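Local coordinates for SAP-like pentraxin (Limulus polyphemus, PDB 3FLP), which probably acts as a calcium-dependent lectin of the pentraxin family, assembling into doubly stacked rings of seven subunits, at residues A[37-42]-A[162-167]. Residues are numbered along the deposited sequence; the frame is centred on the assembly and turned at random.
Sequences CQRIKP and ELSDLQ
Residues 37-42 and 162-167 run antiparallel, their axes 165° apart in direction, and the hydrogen-bonded pairs Cys37-Gln167, Arg39-Ser164 and Lys41-Glu162 each contribute two backbone N-H...O=C bonds. The register slips by one residue between the first two pairs, which identifies a beta bulge: Asp165, with positive phi and psi, is the extra residue, and Gln38 lies opposite Leu166, with Gln38 CA pointing its hydrogen at Asp165 O (3.5 Å). The bulge sends the Asp165 side chain toward strand 33-42, alongside that of Arg39. Arg39 NE meets Asp165 OD2 on its anti side at 2.9 Å in a nearly straight salt bridge, and OD2 lies close to the guanidinium plane. A water takes a hydrogen bond from Arg39 NH2 and lies close to the same oxygen, and Arg188 NE makes a further salt bridge with Asp165 OD2. The other oxygen, Asp165 OD1, accepts Gln167 NE2 at 2.7 Å, so both ends of this buried carboxylate are held and its rotation is fixed.

Both strands belong to one sheet of the two-sheet, jelly-roll-like pentraxin sandwich, in which strand 33-42 is flanked by 161-169 and 100-107; the disulfide Cys37-Cys103 ties it to the latter. On the face toward the second sheet, Ile40 CG2 approaches Leu163 CD1 at 4.1 Å, and Leu163 CD1 also lies 4.0 Å from Gln38 CG; Ile50 of strand 48-55 touches all three side chains.

On the face of Arg39, Lys41 and Glu162 reach out side by side. A bend at chi3 (-64°) turns the lysine end toward the carboxylate, and Lys41 NZ meets Glu162 OE1 at 2.8 Å from above the carboxylate plane. Lys8 shares OE1, while Lys41 NZ also makes a salt bridge to Glu171 and a hydrogen bond to Gln33 of a neighbouring subunit, so the cluster spans the subunit interface.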
# COMPACT_ATOMS: atom_id res chain seq x y z
N CYS A 37 36.71 2.79 15.26
CA CYS A 37 35.87 1.68 15.69
C CYS A 37 36.03 0.52 14.70
O CYS A 37 36.22 0.74 13.50
CB CYS A 37 34.39 2.10 15.68
SG CYS A 37 33.58 3.08 17.00
N GLN A 38 35.97 -0.71 15.20
CA GLN A 38 36.06 -1.88 14.34
C GLN A 38 35.72 -3.16 15.09
O GLN A 38 35.71 -3.19 16.32
CB GLN A 38 37.46 -2.03 13.69
CG GLN A 38 38.51 -2.70 14.56
CD GLN A 38 39.31 -1.72 15.38
OE1 GLN A 38 40.21 -1.05 14.87
NE2 GLN A 38 38.97 -1.60 16.66
N ARG A 39 35.44 -4.22 14.34
CA ARG A 39 35.12 -5.51 14.94
C ARG A 39 36.40 -6.35 14.83
O ARG A 39 37.01 -6.43 13.77
CB ARG A 39 33.96 -6.16 14.18
CG ARG A 39 32.64 -5.38 14.35
CD ARG A 39 31.57 -5.72 13.31
NE ARG A 39 30.54 -4.69 13.34
CZ ARG A 39 29.64 -4.55 14.32
NH1 ARG A 39 29.64 -5.39 15.35
NH2 ARG A 39 28.79 -3.53 14.30
N ILE A 40 36.80 -6.96 15.94
CA ILE A 40 38.01 -7.77 15.96
C ILE A 40 37.85 -9.11 16.66
O ILE A 40 37.06 -9.26 17.60
CB ILE A 40 39.20 -7.03 16.64
CG1 ILE A 40 38.80 -6.59 18.05
CG2 ILE A 40 39.65 -5.85 15.80
CD1 ILE A 40 39.94 -6.00 18.87
N LYS A 41 38.61 -10.09 16.17
CA LYS A 41 38.65 -11.43 16.72
C LYS A 41 40.15 -11.66 16.95
O LYS A 41 40.87 -11.99 16.02
CB LYS A 41 38.11 -12.45 15.72
CG LYS A 41 38.27 -13.90 16.19
CD LYS A 41 37.97 -14.89 15.09
CE LYS A 41 36.52 -14.81 14.65
NZ LYS A 41 36.20 -15.91 13.68
N PRO A 42 40.62 -11.45 18.18
CA PRO A 42 42.05 -11.63 18.48
C PRO A 42 42.52 -13.08 18.55
O PRO A 42 41.79 -13.96 19.02
CB PRO A 42 42.19 -10.89 19.81
CG PRO A 42 40.88 -11.19 20.49
CD PRO A 42 39.87 -11.03 19.38
N GLU A 162 41.27 -11.53 13.21
CA GLU A 162 40.40 -11.13 12.12
C GLU A 162 39.82 -9.75 12.42
O GLU A 162 39.53 -9.41 13.58
CB GLU A 162 39.29 -12.17 11.93
CG GLU A 162 39.86 -13.57 11.65
CD GLU A 162 38.81 -14.66 11.57
OE1 GLU A 162 37.62 -14.40 11.84
OE2 GLU A 162 39.18 -15.80 11.25
N LEU A 163 39.68 -8.94 11.38
CA LEU A 163 39.16 -7.59 11.55
C LEU A 163 38.14 -7.24 10.47
O LEU A 163 38.26 -7.65 9.32
CB LEU A 163 40.34 -6.60 11.51
CG LEU A 163 40.06 -5.11 11.73
CD1 LEU A 163 41.31 -4.45 12.30
CD2 LEU A 163 39.64 -4.47 10.42
N SER A 164 37.12 -6.48 10.86
CA SER A 164 36.11 -6.05 9.91
C SER A 164 35.37 -4.81 10.40
O SER A 164 35.49 -4.42 11.56
CB SER A 164 35.11 -7.18 9.62
OG SER A 164 34.05 -7.17 10.54
N ASP A 165 34.64 -4.18 9.48
CA ASP A 165 33.84 -3.00 9.78
C ASP A 165 34.64 -1.86 10.43
O ASP A 165 34.22 -1.29 11.44
CB ASP A 165 32.67 -3.41 10.68
CG ASP A 165 31.42 -2.56 10.45
OD1 ASP A 165 31.49 -1.53 9.75
OD2 ASP A 165 30.37 -2.94 11.00
N LEU A 166 35.80 -1.53 9.86
CA LEU A 166 36.63 -0.45 10.38
C LEU A 166 36.02 0.88 9.96
O LEU A 166 35.86 1.16 8.77
CB LEU A 166 38.06 -0.54 9.83
CG LEU A 166 38.97 0.67 10.07
CD1 LEU A 166 39.30 0.80 11.57
CD2 LEU A 166 40.25 0.51 9.24
N GLN A 167 35.67 1.71 10.94
CA GLN A 167 35.06 3.01 10.68
C GLN A 167 35.81 4.07 11.48
O GLN A 167 35.99 3.94 12.69
CB GLN A 167 33.59 2.99 11.09
CG GLN A 167 32.77 1.83 10.51
CD GLN A 167 32.66 1.85 9.00
OE1 GLN A 167 32.92 2.87 8.35
NE2 GLN A 167 32.25 0.73 8.42
O HOH W 1 29.38 -1.04 13.07